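Local coordinates for protein TgTwinScan_2721 - E2 domain (Toxoplasma gondii, PDB 2F4Z) that probably acts as a ubiquitin-conjugating (E2) enzyme, carrying activated ubiquitin as a thioester and passing it on to protein substrates, at residues M111-K116 and A153-P158. Sequence-based numbering, arbitrary orientation.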
loop_
_atom_site.group_PDB
_atom_site.type_symbol
_atom_site.label_atom_id
_atom_site.label_comp_id
_atom_site.label_asym_id
_atom_site.label_seq_id
_atom_site.Cartn_x
_atom_site.Cartn_y
_atom_site.Cartn_z
ATOM N N MET A 111 -7.929 8.195 -13.095
ATOM C CA MET A 111 -7.919 7.026 -13.960
ATOM C C MET A 111 -9.292 6.829 -14.524
ATOM O O MET A 111 -10.300 7.085 -13.842
ATOM C CB MET A 111 -7.484 5.803 -13.164
ATOM C CG MET A 111 -6.060 5.937 -12.607
ATOM S SD MET A 111 -5.543 4.323 -12.072
ATOM C CE MET A 111 -3.910 4.598 -11.406
ATOM N N LYS A 112 -9.346 6.439 -15.786
ATOM C CA LYS A 112 -10.616 6.008 -16.420
ATOM C C LYS A 112 -10.310 4.940 -17.464
ATOM O O LYS A 112 -9.193 4.888 -17.961
ATOM C CB LYS A 112 -11.331 7.178 -17.094
ATOM C CG LYS A 112 -10.535 7.800 -18.212
ATOM C CD LYS A 112 -11.295 8.918 -18.828
ATOM C CE LYS A 112 -10.339 9.666 -19.769
ATOM N NZ LYS A 112 -11.043 10.603 -20.690
ATOM N N PHE A 113 -11.286 4.071 -17.762
ATOM C CA PHE A 113 -11.116 3.105 -18.833
ATOM C C PHE A 113 -11.146 3.793 -20.179
ATOM O O PHE A 113 -11.992 4.687 -20.436
ATOM C CB PHE A 113 -12.158 1.989 -18.753
ATOM C CG PHE A 113 -11.822 0.916 -17.711
ATOM C CD1 PHE A 113 -11.895 1.195 -16.340
ATOM C CD2 PHE A 113 -11.479 -0.372 -18.117
ATOM C CE1 PHE A 113 -11.563 0.175 -15.390
ATOM C CE2 PHE A 113 -11.197 -1.368 -17.222
ATOM C CZ PHE A 113 -11.259 -1.112 -15.834
ATOM N N VAL A 114 -10.187 3.440 -21.019
ATOM C CA VAL A 114 -10.266 3.790 -22.456
ATOM C C VAL A 114 -11.022 2.658 -23.174
ATOM O O VAL A 114 -11.964 2.942 -23.897
ATOM C CB VAL A 114 -8.862 3.995 -23.045
ATOM C CG1 VAL A 114 -8.900 4.063 -24.596
ATOM C CG2 VAL A 114 -8.239 5.236 -22.395
ATOM N N THR A 115 -10.637 1.393 -22.941
ATOM C CA THR A 115 -11.352 0.214 -23.477
ATOM C C THR A 115 -12.821 0.187 -22.979
ATOM O O THR A 115 -13.068 0.309 -21.764
ATOM C CB THR A 115 -10.713 -1.067 -22.983
ATOM O OG1 THR A 115 -9.303 -1.080 -23.281
ATOM C CG2 THR A 115 -11.411 -2.314 -23.575
ATOM N N LYS A 116 -13.791 0.060 -23.903
ATOM C CA LYS A 116 -15.218 -0.157 -23.530
ATOM C C LYS A 116 -15.389 -1.400 -22.673
ATOM O O LYS A 116 -14.868 -2.505 -22.967
ATOM C CB LYS A 116 -16.132 -0.218 -24.788
ATOM C CG LYS A 116 -16.365 1.095 -25.553
ATOM C CD LYS A 116 -17.039 2.141 -24.605
ATOM C CE LYS A 116 -17.744 3.350 -25.288
ATOM N NZ LYS A 116 -16.866 4.240 -26.165
ATOM N N ALA A 153 -9.283 -5.815 -9.046
ATOM C CA ALA A 153 -10.070 -6.540 -8.066
ATOM C C ALA A 153 -11.522 -6.151 -8.186
ATOM O O ALA A 153 -12.401 -7.004 -7.983
ATOM C CB ALA A 153 -9.597 -6.268 -6.673
ATOM N N MET A 154 -11.784 -4.873 -8.465
ATOM C CA MET A 154 -13.139 -4.393 -8.719
ATOM C C MET A 154 -13.823 -5.148 -9.928
ATOM O O MET A 154 -15.001 -5.475 -9.891
ATOM C CB MET A 154 -13.036 -2.897 -8.936
ATOM C CG MET A 154 -14.280 -2.095 -8.982
ATOM S SD MET A 154 -14.589 -1.225 -10.539
ATOM C CE MET A 154 -13.030 -0.716 -11.239
ATOM N N LEU A 155 -13.074 -5.451 -10.982
ATOM C CA LEU A 155 -13.552 -6.301 -12.076
ATOM C C LEU A 155 -13.950 -7.708 -11.597
ATOM O O LEU A 155 -14.812 -8.347 -12.202
ATOM C CB LEU A 155 -12.463 -6.440 -13.147
ATOM C CG LEU A 155 -12.412 -5.499 -14.361
ATOM C CD1 LEU A 155 -12.787 -4.084 -14.077
ATOM C CD2 LEU A 155 -11.044 -5.607 -15.076
ATOM N N ALA A 156 -13.295 -8.202 -10.545
ATOM C CA ALA A 156 -13.644 -9.502 -9.963
ATOM C C ALA A 156 -14.795 -9.438 -8.931
ATOM O O ALA A 156 -15.318 -10.464 -8.519
ATOM C CB ALA A 156 -12.429 -10.165 -9.393
ATOM N N ASP A 157 -15.206 -8.236 -8.537
ATOM C CA ASP A 157 -16.262 -8.108 -7.563
ATOM C C ASP A 157 -17.191 -6.942 -7.856
ATOM O O ASP A 157 -17.167 -5.937 -7.167
ATOM C CB ASP A 157 -15.688 -8.133 -6.136
ATOM C CG ASP A 157 -15.574 -9.572 -5.579
ATOM O OD1 ASP A 157 -14.466 -10.217 -5.633
ATOM O OD2 ASP A 157 -16.626 -10.091 -5.129
ATOM N N PRO A 158 -18.023 -7.083 -8.910
ATOM C CA PRO A 158 -19.020 -6.097 -9.299
ATOM C C PRO A 158 -20.069 -5.832 -8.210
ATOM O O PRO A 158 -20.563 -6.775 -7.570
ATOM C CB PRO A 158 -19.688 -6.740 -10.518
ATOM C CG PRO A 158 -18.685 -7.676 -11.034
ATOM C CD PRO A 158 -18.022 -8.233 -9.834
#
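Phe113 reaches from the end of strand 110-113 to Leu155 and Met154 in the last turn of helix 144-156, and the contact is wholly apolar. Its closest touch joins Phe113 CZ to Leu155 CD1, 3.8 Å apart, with the methyl group approaching the ring obliquely. The CE methyl of Met154 lies more loosely against the ring, 4.5 Å from Phe113 CE1. With CG anti to its own carbonyl carbon (chi1 -79°), the phenyl group extends from the strand toward the helix. A large aromatic side chain suits this place, because the CA atoms of Phe113 and Leu155 are 11.8 Å apart and the gap must be filled from both sides; branched Leu155 and flexible Met154 supply methyl groups from the helix.

In the E2 (UBC) fold, a four-stranded antiparallel sheet packs against a central helix, and here the edge strand 110-113 meets the C-terminal end of that helix. Phe94, Leu96, Ile122 and Ile151 also touch the buried ring, extending the hydrophobic core around it.

Hydrogen bonds lie beside the contact. Asp157 N donates to Met154 O over 3.1 Å, and the same carbonyl is hydrogen-bonded to the side-chain NE2 of His119. Thr115 OG1 bonds to Thr95 N, while main-chain bonds pair Lys112 with Asp97 and Phe113 with Gly127.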